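Local coordinates for Serine/threonine-protein kinase Tel1 (Chaetomium thermophilum, PDB 6SKY) that probably acts as an ATP-dependent serine/threonine kinase that senses DNA damage, phosphorylates proteins at [ST]-Q sites and switches on checkpoint signalling, at residues 1541-1546 against 1559-1564; 1550-1555 against 1590-1595; 2782-2787 against 2848-2853; 2838-2843 against 2901-2906. All blocks are in the same frame, centred on the assembly; numbering follows the deposited sequence.

Contact 1 of 4, residues 1541-1546 against 1559-1564; sequences ENAAHI and SNLLLE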
loop_
_atom_site.group_PDB
_atom_site.type_symbol
_atom_site.label_atom_id
_atom_site.label_comp_id
_atom_site.label_asym_id
_atom_site.label_seq_id
_atom_site.Cartn_x
_atom_site.Cartn_y
_atom_site.Cartn_z
ATOM N N GLU A 1541 22.501 22.875 59.978
ATOM C CA GLU A 1541 23.955 22.919 59.914
ATOM C C GLU A 1541 24.438 23.612 58.648
ATOM O O GLU A 1541 25.340 24.454 58.700
ATOM C CB GLU A 1541 24.526 21.508 60.009
ATOM C CG GLU A 1541 25.959 21.396 59.533
ATOM C CD GLU A 1541 26.893 22.390 60.204
ATOM O OE1 GLU A 1541 26.691 22.703 61.396
ATOM O OE2 GLU A 1541 27.830 22.863 59.529
ATOM N N ASN A 1542 23.855 23.279 57.496
ATOM C CA ASN A 1542 24.298 23.914 56.265
ATOM C C ASN A 1542 23.948 25.393 56.251
ATOM O O ASN A 1542 24.727 26.209 55.751
ATOM C CB ASN A 1542 23.700 23.196 55.059
ATOM C CG ASN A 1542 24.179 21.766 54.942
ATOM O OD1 ASN A 1542 25.318 21.513 54.572
ATOM N ND2 ASN A 1542 23.305 20.823 55.254
ATOM N N ALA A 1543 22.797 25.768 56.818
ATOM C CA ALA A 1543 22.451 27.182 56.896
ATOM C C ALA A 1543 23.406 27.944 57.800
ATOM O O ALA A 1543 23.659 29.131 57.570
ATOM C CB ALA A 1543 21.017 27.347 57.391
ATOM N N ALA A 1544 23.946 27.288 58.824
ATOM C CA ALA A 1544 24.852 27.969 59.739
ATOM C C ALA A 1544 26.156 28.414 59.086
ATOM O O ALA A 1544 26.878 29.215 59.687
ATOM C CB ALA A 1544 25.159 27.065 60.930
ATOM N N HIS A 1545 26.477 27.936 57.880
ATOM C CA HIS A 1545 27.784 28.191 57.285
ATOM C C HIS A 1545 27.724 28.652 55.837
ATOM O O HIS A 1545 28.756 28.641 55.159
ATOM C CB HIS A 1545 28.662 26.941 57.376
ATOM C CG HIS A 1545 28.983 26.534 58.777
ATOM N ND1 HIS A 1545 28.314 25.523 59.431
ATOM C CD2 HIS A 1545 29.896 27.011 59.654
ATOM C CE1 HIS A 1545 28.805 25.392 60.650
ATOM N NE2 HIS A 1545 29.766 26.283 60.810
ATOM N N ILE A 1546 26.560 29.060 55.341
ATOM C CA ILE A 1546 26.439 29.482 53.952
ATOM C C ILE A 1546 27.161 30.804 53.755
ATOM O O ILE A 1546 27.573 31.452 54.722
ATOM C CB ILE A 1546 24.968 29.603 53.520
ATOM C CG1 ILE A 1546 24.199 30.471 54.508
ATOM C CG2 ILE A 1546 24.334 28.241 53.385
ATOM C CD1 ILE A 1546 22.745 30.599 54.182
ATOM N N SER A 1559 24.887 24.577 48.124
ATOM C CA SER A 1559 24.228 23.592 47.279
ATOM C C SER A 1559 23.591 22.483 48.101
ATOM O O SER A 1559 22.520 21.989 47.744
ATOM C CB SER A 1559 25.214 23.010 46.279
ATOM O OG SER A 1559 26.175 22.217 46.935
ATOM N N ASN A 1560 24.226 22.081 49.204
ATOM C CA ASN A 1560 23.588 21.122 50.100
ATOM C C ASN A 1560 22.314 21.698 50.695
ATOM O O ASN A 1560 21.304 20.999 50.816
ATOM C CB ASN A 1560 24.550 20.709 51.208
ATOM C CG ASN A 1560 25.753 19.967 50.686
ATOM O OD1 ASN A 1560 25.669 19.247 49.695
ATOM N ND2 ASN A 1560 26.887 20.139 51.350
ATOM N N LEU A 1561 22.332 22.982 51.048
ATOM C CA LEU A 1561 21.130 23.610 51.576
ATOM C C LEU A 1561 20.036 23.692 50.520
ATOM O O LEU A 1561 18.870 23.407 50.809
ATOM C CB LEU A 1561 21.461 24.995 52.115
ATOM C CG LEU A 1561 20.284 25.750 52.718
ATOM C CD1 LEU A 1561 19.641 24.926 53.803
ATOM C CD2 LEU A 1561 20.758 27.066 53.260
ATOM N N LEU A 1562 20.387 24.094 49.296
ATOM C CA LEU A 1562 19.400 24.149 48.224
ATOM C C LEU A 1562 18.803 22.778 47.959
ATOM O O LEU A 1562 17.588 22.643 47.795
ATOM C CB LEU A 1562 20.037 24.702 46.954
ATOM C CG LEU A 1562 19.158 24.786 45.708
ATOM C CD1 LEU A 1562 18.116 25.863 45.864
ATOM C CD2 LEU A 1562 19.998 25.040 44.486
ATOM N N LEU A 1563 19.643 21.748 47.920
ATOM C CA LEU A 1563 19.148 20.402 47.677
ATOM C C LEU A 1563 18.251 19.930 48.810
ATOM O O LEU A 1563 17.245 19.259 48.566
ATOM C CB LEU A 1563 20.322 19.448 47.487
ATOM C CG LEU A 1563 20.063 18.252 46.578
ATOM C CD1 LEU A 1563 19.785 18.728 45.162
ATOM C CD2 LEU A 1563 21.242 17.301 46.624
ATOM N N GLU A 1564 18.586 20.281 50.054
ATOM C CA GLU A 1564 17.729 19.920 51.179
ATOM C C GLU A 1564 16.380 20.613 51.093
ATOM O O GLU A 1564 15.342 19.985 51.316
ATOM C CB GLU A 1564 18.413 20.266 52.499
ATOM C CG GLU A 1564 19.542 19.335 52.895
ATOM C CD GLU A 1564 19.052 17.964 53.315
ATOM O OE1 GLU A 1564 17.827 17.784 53.476
ATOM O OE2 GLU A 1564 19.895 17.060 53.488
#
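Leu1561 reaches out of helix 1557-1569 and places one methyl, CD2, against the type I turn from Ala1543 to Ile1546. This is the closely packed part. CD2 lies 3.8 Å from Ile1546 CG2 and 4.0 Å from Ala1543 CA, with the methyl of Ala1543 beside it. Leu1561 carries CG anti to its backbone N (chi1 -179°), a torsion that extends the branch across to the turn. The backbones come nearest each other at Asn1542 and Leu1561, their CA atoms 5.7 Å apart and the CB of Asn1542 4.1 Å from Leu1561 CB. Helix 1470-1487 closes the apolar side, Leu1478 and Leu1481 against Ala1543 and Arg1485 against Ile1546.

The other flank is polar and looser. Asn1542 and Asn1560 cross nearly at right angles with their amide planes 62° apart, and the nearest approach is Asn1542 OD1 to the aliphatic Asn1560 CB, at 3.5 Å. The Asn1542 amide thus meets the aliphatic stem of Asn1560 more closely than its amide, while Asn1542 ND2 is spent on the carbonyl of Ser1538 in its own helix and Asn1560 remains partly exposed to solvent. Farther round the bend, exposed His1545 turns back on its own segment, ND1 donating to Glu1541 O at 3.2 Å. One inserted leucine, a turn whose alanines and isoleucine are buried, and a polar margin together join two consecutive helices through a connecting loop, consistent with the alpha solenoid of this kinase.

Contact 2 of 4, residues 1550-1555 against 1590-1595; sequences GNAEKG and GVFNIP
The Phe1592 ring lies against the backbone of 1550-1552, with Asn1551 CA over one face, 4.2 Å above the plane and displaced toward the rim. CG stands anti to the backbone N (chi1 -155°), which lays the ring alongside the neighbouring segment. The Ala1552 methyl meets the ring obliquely, 3.9 Å from Phe1592 CZ, and also rests 3.6 Å from Pro1595 CD, so it fills the corner between phenyl and pyrrolidine. Next along, Glu1553 and Pro1595 slide past each other in opposite senses, their CG atoms 4.2 Å apart. Asn1551 and Asn1593 meet through their CB atoms; the Asn1551 amide leads off to Thr1556.

The touching parts of the two backbones run the same way, 3° apart, and are joined lightly. Gly1550 N gives a weak bond to Val1591 O at 3.3 Å, Ala1552 N another weak one to Asn1593 O at 3.5 Å, and the CA-H of Phe1592 points at Gly1550 O. The pair connects two interhelical loops, after helices 1530-1543 and 1578-1588. Leu1562 of helix 1557-1569 touches Phe1592, and helix 1627-1644 packs on the ring as well, with Tyr1629 meeting it edge-to-face and Trp1632 reaching both the ring and Ala1552.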
loop_
_atom_site.group_PDB
_atom_site.type_symbol
_atom_site.label_atom_id
_atom_site.label_comp_id
_atom_site.label_asym_id
_atom_site.label_seq_id
_atom_site.Cartn_x
_atom_site.Cartn_y
_atom_site.Cartn_z
ATOM N N GLY A 1550 24.347 31.807 46.477
ATOM C CA GLY A 1550 24.173 30.374 46.348
ATOM C C GLY A 1550 24.809 29.860 45.073
ATOM O O GLY A 1550 24.932 30.584 44.086
ATOM N N ASN A 1551 25.221 28.595 45.103
ATOM C CA ASN A 1551 25.815 27.947 43.946
ATOM C C ASN A 1551 25.255 26.540 43.834
ATOM O O ASN A 1551 24.502 26.079 44.695
ATOM C CB ASN A 1551 27.346 27.928 44.030
ATOM C CG ASN A 1551 27.853 27.331 45.318
ATOM O OD1 ASN A 1551 27.791 26.124 45.526
ATOM N ND2 ASN A 1551 28.378 28.177 46.189
ATOM N N ALA A 1552 25.626 25.852 42.758
ATOM C CA ALA A 1552 25.160 24.497 42.507
ATOM C C ALA A 1552 26.295 23.486 42.456
ATOM O O ALA A 1552 26.074 22.350 42.028
ATOM C CB ALA A 1552 24.356 24.444 41.210
ATOM N N GLU A 1553 27.497 23.860 42.886
ATOM C CA GLU A 1553 28.612 22.931 42.879
ATOM C C GLU A 1553 28.399 21.813 43.891
ATOM O O GLU A 1553 27.671 21.952 44.871
ATOM C CB GLU A 1553 29.915 23.655 43.177
ATOM C CG GLU A 1553 30.438 24.443 42.010
ATOM C CD GLU A 1553 31.940 24.583 42.049
ATOM O OE1 GLU A 1553 32.501 24.649 43.164
ATOM O OE2 GLU A 1553 32.562 24.613 40.967
ATOM N N LYS A 1554 29.059 20.690 43.649
ATOM C CA LYS A 1554 28.817 19.477 44.418
ATOM C C LYS A 1554 29.719 19.473 45.646
ATOM O O LYS A 1554 30.937 19.307 45.529
ATOM C CB LYS A 1554 29.057 18.244 43.554
ATOM C CG LYS A 1554 28.238 17.044 43.965
ATOM C CD LYS A 1554 28.264 15.974 42.892
ATOM C CE LYS A 1554 27.190 14.928 43.144
ATOM N NZ LYS A 1554 27.157 13.888 42.079
ATOM N N GLY A 1555 29.122 19.658 46.822
ATOM C CA GLY A 1555 29.834 19.559 48.080
ATOM C C GLY A 1555 29.921 20.839 48.879
ATOM O O GLY A 1555 30.438 20.806 50.001
ATOM N N GLY A 1590 18.999 34.416 44.624
ATOM C CA GLY A 1590 18.962 35.800 44.186
ATOM C C GLY A 1590 20.157 36.161 43.329
ATOM O O GLY A 1590 20.019 36.845 42.312
ATOM N N VAL A 1591 21.343 35.722 43.737
ATOM C CA VAL A 1591 22.558 35.803 42.938
ATOM C C VAL A 1591 23.152 34.405 42.944
ATOM O O VAL A 1591 23.547 33.899 44.000
ATOM C CB VAL A 1591 23.553 36.835 43.482
ATOM C CG1 VAL A 1591 24.976 36.478 43.084
ATOM C CG2 VAL A 1591 23.206 38.207 42.962
ATOM N N PHE A 1592 23.186 33.769 41.782
ATOM C CA PHE A 1592 23.503 32.355 41.675
ATOM C C PHE A 1592 24.826 32.170 40.947
ATOM O O PHE A 1592 25.436 33.121 40.455
ATOM C CB PHE A 1592 22.369 31.613 40.959
ATOM C CG PHE A 1592 22.275 30.157 41.305
ATOM C CD1 PHE A 1592 21.807 29.758 42.529
ATOM C CD2 PHE A 1592 22.631 29.191 40.391
ATOM C CE1 PHE A 1592 21.715 28.427 42.841
ATOM C CE2 PHE A 1592 22.539 27.867 40.703
ATOM C CZ PHE A 1592 22.077 27.485 41.925
ATOM N N ASN A 1593 25.270 30.920 40.889
ATOM C CA ASN A 1593 26.520 30.582 40.219
ATOM C C ASN A 1593 26.359 29.177 39.649
ATOM O O ASN A 1593 26.549 28.191 40.365
ATOM C CB ASN A 1593 27.690 30.667 41.187
ATOM C CG ASN A 1593 28.993 30.239 40.562
ATOM O OD1 ASN A 1593 29.728 31.058 40.017
ATOM N ND2 ASN A 1593 29.294 28.951 40.644
ATOM N N ILE A 1594 26.011 29.094 38.374
ATOM C CA ILE A 1594 25.793 27.793 37.738
ATOM C C ILE A 1594 27.144 27.219 37.319
ATOM O O ILE A 1594 27.945 27.935 36.700
ATOM C CB ILE A 1594 24.850 27.931 36.545
ATOM C CG1 ILE A 1594 24.764 26.631 35.758
ATOM C CG2 ILE A 1594 25.273 29.069 35.643
ATOM C CD1 ILE A 1594 23.890 26.737 34.533
ATOM N N PRO A 1595 27.444 25.967 37.659
ATOM C CA PRO A 1595 28.751 25.411 37.323
ATOM C C PRO A 1595 28.940 25.355 35.822
ATOM O O PRO A 1595 27.970 25.173 35.063
ATOM C CB PRO A 1595 28.705 24.005 37.934
ATOM C CG PRO A 1595 27.629 24.050 38.935
ATOM C CD PRO A 1595 26.628 25.029 38.441
#

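Contact 3 of 4, residues 2782-2787 against 2848-2853; sequences VAFEMG and YQWSIS. Residues 2848, 2849, 2850, 2851, 2852, 2853 of segment 2848-2853 come from a tag, linker or insertion.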
loop_
_atom_site.group_PDB
_atom_site.type_symbol
_atom_site.label_atom_id
_atom_site.label_comp_id
_atom_site.label_asym_id
_atom_site.label_seq_id
_atom_site.Cartn_x
_atom_site.Cartn_y
_atom_site.Cartn_z
ATOM N N VAL A 2782 -16.631 -18.925 29.049
ATOM C CA VAL A 2782 -17.452 -19.217 27.873
ATOM C C VAL A 2782 -16.797 -18.493 26.703
ATOM O O VAL A 2782 -17.056 -17.326 26.447
ATOM C CB VAL A 2782 -18.904 -18.795 28.075
ATOM C CG1 VAL A 2782 -19.698 -19.032 26.833
ATOM C CG2 VAL A 2782 -19.507 -19.544 29.223
ATOM N N ALA A 2783 -15.924 -19.190 25.993
ATOM C CA ALA A 2783 -15.198 -18.611 24.881
ATOM C C ALA A 2783 -15.416 -19.470 23.650
ATOM O O ALA A 2783 -16.170 -20.438 23.676
ATOM C CB ALA A 2783 -13.709 -18.481 25.199
ATOM N N PHE A 2784 -14.753 -19.098 22.560
ATOM C CA PHE A 2784 -14.786 -19.855 21.310
ATOM C C PHE A 2784 -16.211 -20.145 20.864
ATOM O O PHE A 2784 -16.541 -21.249 20.434
ATOM C CB PHE A 2784 -13.974 -21.135 21.433
ATOM C CG PHE A 2784 -12.552 -20.890 21.772
ATOM C CD1 PHE A 2784 -11.727 -20.247 20.885
ATOM C CD2 PHE A 2784 -12.043 -21.271 22.987
ATOM C CE1 PHE A 2784 -10.424 -20.005 21.197
ATOM C CE2 PHE A 2784 -10.741 -21.030 23.301
ATOM C CZ PHE A 2784 -9.930 -20.395 22.408
ATOM N N GLU A 2785 -17.063 -19.135 20.977
ATOM C CA GLU A 2785 -18.431 -19.138 20.472
ATOM C C GLU A 2785 -19.320 -20.158 21.162
ATOM O O GLU A 2785 -20.362 -20.525 20.627
ATOM C CB GLU A 2785 -18.464 -19.364 18.963
ATOM C CG GLU A 2785 -17.440 -18.582 18.184
ATOM C CD GLU A 2785 -17.919 -17.214 17.804
ATOM O OE1 GLU A 2785 -18.717 -16.635 18.561
ATOM O OE2 GLU A 2785 -17.505 -16.715 16.738
ATOM N N MET A 2786 -18.949 -20.622 22.354
ATOM C CA MET A 2786 -19.813 -21.524 23.104
ATOM C C MET A 2786 -21.140 -20.891 23.477
ATOM O O MET A 2786 -22.033 -21.601 23.941
ATOM C CB MET A 2786 -19.136 -21.984 24.391
ATOM C CG MET A 2786 -17.927 -22.854 24.226
ATOM S SD MET A 2786 -17.132 -23.138 25.816
ATOM C CE MET A 2786 -15.429 -23.328 25.313
ATOM N N GLY A 2787 -21.287 -19.584 23.302
ATOM C CA GLY A 2787 -22.446 -18.868 23.780
ATOM C C GLY A 2787 -23.590 -18.800 22.800
ATOM O O GLY A 2787 -24.720 -18.512 23.195
ATOM N N TYR A 2848 -8.751 -29.264 29.085
ATOM C CA TYR A 2848 -9.551 -28.142 28.623
ATOM C C TYR A 2848 -10.702 -28.663 27.776
ATOM O O TYR A 2848 -10.487 -29.431 26.839
ATOM C CB TYR A 2848 -8.700 -27.154 27.826
ATOM C CG TYR A 2848 -9.456 -25.909 27.456
ATOM C CD1 TYR A 2848 -9.773 -24.964 28.410
ATOM C CD2 TYR A 2848 -9.869 -25.687 26.161
ATOM C CE1 TYR A 2848 -10.470 -23.843 28.083
ATOM C CE2 TYR A 2848 -10.570 -24.568 25.828
ATOM C CZ TYR A 2848 -10.869 -23.651 26.790
ATOM O OH TYR A 2848 -11.572 -22.526 26.454
ATOM N N GLN A 2849 -11.920 -28.256 28.116
ATOM C CA GLN A 2849 -13.111 -28.699 27.405
ATOM C C GLN A 2849 -13.470 -27.692 26.325
ATOM O O GLN A 2849 -13.548 -26.492 26.591
ATOM C CB GLN A 2849 -14.291 -28.863 28.362
ATOM C CG GLN A 2849 -13.943 -29.458 29.705
ATOM C CD GLN A 2849 -13.557 -30.915 29.621
ATOM O OE1 GLN A 2849 -12.812 -31.420 30.458
ATOM N NE2 GLN A 2849 -14.071 -31.605 28.613
ATOM N N TRP A 2850 -13.703 -28.180 25.115
ATOM C CA TRP A 2850 -14.011 -27.311 23.991
ATOM C C TRP A 2850 -15.498 -27.180 23.731
ATOM O O TRP A 2850 -15.889 -26.541 22.755
ATOM C CB TRP A 2850 -13.310 -27.809 22.737
ATOM C CG TRP A 2850 -11.862 -27.630 22.803
ATOM C CD1 TRP A 2850 -10.963 -28.488 23.329
ATOM C CD2 TRP A 2850 -11.124 -26.507 22.335
ATOM N NE1 TRP A 2850 -9.702 -27.980 23.213
ATOM C CE2 TRP A 2850 -9.776 -26.759 22.601
ATOM C CE3 TRP A 2850 -11.475 -25.314 21.711
ATOM C CZ2 TRP A 2850 -8.777 -25.864 22.266
ATOM C CZ3 TRP A 2850 -10.486 -24.436 21.378
ATOM C CH2 TRP A 2850 -9.155 -24.706 21.658
ATOM N N SER A 2851 -16.330 -27.771 24.572
ATOM C CA SER A 2851 -17.754 -27.522 24.565
ATOM C C SER A 2851 -18.165 -27.120 25.967
ATOM O O SER A 2851 -17.363 -27.140 26.902
ATOM C CB SER A 2851 -18.546 -28.745 24.103
ATOM O OG SER A 2851 -19.928 -28.560 24.331
ATOM N N ILE A 2852 -19.426 -26.755 26.116
ATOM C CA ILE A 2852 -19.946 -26.258 27.379
ATOM C C ILE A 2852 -20.873 -27.329 27.936
ATOM O O ILE A 2852 -21.927 -27.622 27.358
ATOM C CB ILE A 2852 -20.640 -24.900 27.201
ATOM C CG1 ILE A 2852 -21.265 -24.419 28.504
ATOM C CG2 ILE A 2852 -21.641 -24.932 26.059
ATOM C CD1 ILE A 2852 -21.752 -23.000 28.418
ATOM N N SER A 2853 -20.461 -27.940 29.043
ATOM C CA SER A 2853 -21.179 -29.087 29.577
ATOM C C SER A 2853 -22.543 -28.656 30.107
ATOM O O SER A 2853 -22.671 -27.568 30.676
ATOM C CB SER A 2853 -20.372 -29.746 30.691
ATOM O OG SER A 2853 -19.054 -30.030 30.258
#
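Tyr2848 opens the second segment by bringing its hydroxyl to the edge of the Phe2784 ring, in its plane, OH lying 3.6 Å from CE2. All of 2848-2853 comes from an insertion into the natural sequence. At Gln2849 the backbone makes the contact, its O 3.9 Å from Met2786 CE. Trp2850 then sends CZ3 over a face of Phe2784, 3.8 Å above the plane and toward the rim; the rings meet obliquely, planes at 40° and centroids 5.1 Å apart. The Tyr2848 ring lies with CD2 over the indole, so the three aromatics form one cluster. Past it, the backbone of Ser2851 flanks Met2786 SD, and Ile2852 spans two residues, CB at 4.2 Å from that sulfur and CD1 at 4.2 Å from Val2782 CG2. The extended Met2786 chain thus runs along the segment's backbone.

Phe2784 projects from a type I' turn, Ala2783 to Met2786; an alanine here would probably leave Trp2850 and Tyr2848 without the ring they pack on and open a gap between them and the turn. The turn follows the magnesium ligand Asp2779, the side chain of Val2782 lying about 10 Å from the bound magnesium ion. Around it, helix 2616-2632 backs Tyr2848, helix 2898-2908 Trp2850, helix 2832-2843 Phe2784 and helix 2854-2860 Ile2852.

Contact 4 of 4, residues 2838-2843 against 2901-2906; sequences ILDSLR and RAIEVV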
loop_
_atom_site.group_PDB
_atom_site.type_symbol
_atom_site.label_atom_id
_atom_site.label_comp_id
_atom_site.label_asym_id
_atom_site.label_seq_id
_atom_site.Cartn_x
_atom_site.Cartn_y
_atom_site.Cartn_z
ATOM N N ILE A 2838 -0.360 -19.887 20.607
ATOM C CA ILE A 2838 -1.019 -19.941 21.910
ATOM C C ILE A 2838 -2.176 -20.934 21.888
ATOM O O ILE A 2838 -2.315 -21.776 22.783
ATOM C CB ILE A 2838 -1.487 -18.539 22.329
ATOM C CG1 ILE A 2838 -0.291 -17.621 22.521
ATOM C CG2 ILE A 2838 -2.279 -18.603 23.598
ATOM C CD1 ILE A 2838 -0.671 -16.200 22.726
ATOM N N LEU A 2839 -3.020 -20.864 20.861
ATOM C CA LEU A 2839 -4.143 -21.793 20.810
ATOM C C LEU A 2839 -3.686 -23.224 20.570
ATOM O O LEU A 2839 -4.347 -24.167 21.016
ATOM C CB LEU A 2839 -5.134 -21.369 19.734
ATOM C CG LEU A 2839 -5.751 -19.981 19.859
ATOM C CD1 LEU A 2839 -6.826 -19.825 18.832
ATOM C CD2 LEU A 2839 -6.307 -19.760 21.236
ATOM N N ASP A 2840 -2.563 -23.417 19.883
ATOM C CA ASP A 2840 -2.024 -24.759 19.715
ATOM C C ASP A 2840 -1.532 -25.318 21.036
ATOM O O ASP A 2840 -1.760 -26.490 21.340
ATOM C CB ASP A 2840 -0.898 -24.751 18.690
ATOM C CG ASP A 2840 -1.409 -24.789 17.269
ATOM O OD1 ASP A 2840 -2.616 -25.041 17.082
ATOM O OD2 ASP A 2840 -0.608 -24.570 16.337
ATOM N N SER A 2841 -0.841 -24.504 21.831
ATOM C CA SER A 2841 -0.506 -24.934 23.181
ATOM C C SER A 2841 -1.755 -25.298 23.958
ATOM O O SER A 2841 -1.727 -26.199 24.799
ATOM C CB SER A 2841 0.254 -23.840 23.916
ATOM O OG SER A 2841 -0.648 -22.925 24.504
ATOM N N LEU A 2842 -2.853 -24.600 23.702
ATOM C CA LEU A 2842 -4.125 -24.973 24.312
ATOM C C LEU A 2842 -4.643 -26.303 23.785
ATOM O O LEU A 2842 -5.402 -26.986 24.475
ATOM C CB LEU A 2842 -5.157 -23.881 24.055
ATOM C CG LEU A 2842 -6.306 -23.804 25.033
ATOM C CD1 LEU A 2842 -5.699 -23.682 26.382
ATOM C CD2 LEU A 2842 -7.144 -22.608 24.723
ATOM N N ARG A 2843 -4.271 -26.675 22.561
ATOM C CA ARG A 2843 -4.801 -27.891 21.955
ATOM C C ARG A 2843 -4.220 -29.155 22.571
ATOM O O ARG A 2843 -4.857 -30.210 22.512
ATOM C CB ARG A 2843 -4.532 -27.877 20.454
ATOM C CG ARG A 2843 -5.431 -28.774 19.655
ATOM C CD ARG A 2843 -4.740 -29.237 18.389
ATOM N NE ARG A 2843 -4.398 -28.142 17.492
ATOM C CZ ARG A 2843 -5.177 -27.723 16.502
ATOM N NH1 ARG A 2843 -4.791 -26.721 15.727
ATOM N NH2 ARG A 2843 -6.343 -28.305 16.285
ATOM N N ARG A 2901 -12.258 -27.006 14.835
ATOM C CA ARG A 2901 -13.282 -26.060 14.412
ATOM C C ARG A 2901 -13.094 -24.706 15.081
ATOM O O ARG A 2901 -13.154 -23.663 14.423
ATOM C CB ARG A 2901 -14.665 -26.615 14.722
ATOM C CG ARG A 2901 -15.028 -27.820 13.909
ATOM C CD ARG A 2901 -16.356 -28.378 14.352
ATOM N NE ARG A 2901 -16.695 -29.599 13.632
ATOM C CZ ARG A 2901 -17.714 -30.388 13.946
ATOM N NH1 ARG A 2901 -17.953 -31.484 13.236
ATOM N NH2 ARG A 2901 -18.493 -30.086 14.975
ATOM N N ALA A 2902 -12.863 -24.703 16.395
ATOM C CA ALA A 2902 -12.703 -23.444 17.110
ATOM C C ALA A 2902 -11.485 -22.677 16.621
ATOM O O ALA A 2902 -11.557 -21.464 16.396
ATOM C CB ALA A 2902 -12.604 -23.706 18.605
ATOM N N ILE A 2903 -10.357 -23.363 16.447
ATOM C CA ILE A 2903 -9.145 -22.674 16.028
ATOM C C ILE A 2903 -9.253 -22.223 14.580
ATOM O O ILE A 2903 -8.667 -21.211 14.194
ATOM C CB ILE A 2903 -7.930 -23.578 16.278
ATOM C CG1 ILE A 2903 -7.819 -23.878 17.766
ATOM C CG2 ILE A 2903 -6.664 -22.926 15.816
ATOM C CD1 ILE A 2903 -6.678 -24.762 18.122
ATOM N N GLU A 2904 -10.052 -22.913 13.772
ATOM C CA GLU A 2904 -10.263 -22.481 12.397
ATOM C C GLU A 2904 -11.136 -21.236 12.335
ATOM O O GLU A 2904 -10.884 -20.332 11.530
ATOM C CB GLU A 2904 -10.886 -23.624 11.604
ATOM C CG GLU A 2904 -10.998 -23.386 10.126
ATOM C CD GLU A 2904 -11.664 -24.548 9.413
ATOM O OE1 GLU A 2904 -12.039 -25.529 10.091
ATOM O OE2 GLU A 2904 -11.815 -24.482 8.173
ATOM N N VAL A 2905 -12.161 -21.166 13.184
ATOM C CA VAL A 2905 -12.959 -19.948 13.288
ATOM C C VAL A 2905 -12.091 -18.776 13.726
ATOM O O VAL A 2905 -12.158 -17.681 13.155
ATOM C CB VAL A 2905 -14.136 -20.163 14.250
ATOM C CG1 VAL A 2905 -14.847 -18.874 14.485
ATOM C CG2 VAL A 2905 -15.087 -21.169 13.681
ATOM N N VAL A 2906 -11.263 -18.986 14.747
ATOM C CA VAL A 2906 -10.356 -17.929 15.188
ATOM C C VAL A 2906 -9.429 -17.512 14.057
ATOM O O VAL A 2906 -9.143 -16.327 13.876
ATOM C CB VAL A 2906 -9.561 -18.378 16.423
ATOM C CG1 VAL A 2906 -8.447 -17.409 16.706
ATOM C CG2 VAL A 2906 -10.462 -18.487 17.613
#
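The guanidinium of Arg2843 has a methyl on one face: Ile2903 CD1 sits 3.6 Å above the plane, over its centre. Two acids hold its nitrogens. NH1 donates to Asp2840 OD1 at 3.1 Å in a salt bridge one helical turn back, meeting the carboxylate on its syn side with OD1 tilted from the guanidinium plane, and NH2 pairs with Asp2900, next to the facing segment. A bend at chi3 (-62°) folds the group back over the isoleucine. A leucine in its place would probably leave Asp2840 and Asp2900 without their shared positive partner and take the flat lid off Ile2903.

Ile2903 CD1 also lies against Leu2839, 4.1 Å from its CB. Leu2839 in turn reaches tip to tip with Val2906, Leu2839 CD1 to Val2906 CG1 being 3.6 Å. These few side chains bridge two nearly antiparallel helices, 2832-2843 and 2898-2908, whose local axes stand 11.0 Å apart at 175°. Between the helices, then, the cohesion is apolar at Leu2839 and Val2906 and grades into charge at Arg2843, where the two acids probably fix the rotation of the guanidinium and keep its flat face turned to the isoleucine.

The contacts form two pairs on opposite sides of the chain's centre. Contacts 1 and 2 come first along the chain, their segments alternating; with centres 12 Å apart, both draw on the 1544-1556 connection, and contact 2 packs on helix 1557-1569, which carries one side of contact 1; Ser1559 OG probably bonds Glu1553 O. Contacts 3 and 4, also interleaved and 12 Å apart, follow in the kinase region, where Phe2784 touches Leu2839, Val2906 and Ala2902, and Trp2850 packs on Ala2902. The pairs lie 65 to 69 Å apart between centres. One lies in a helical region consistent with the alpha solenoid, away from the annotated sites; the other ties the chain after the magnesium site to C-terminal helices.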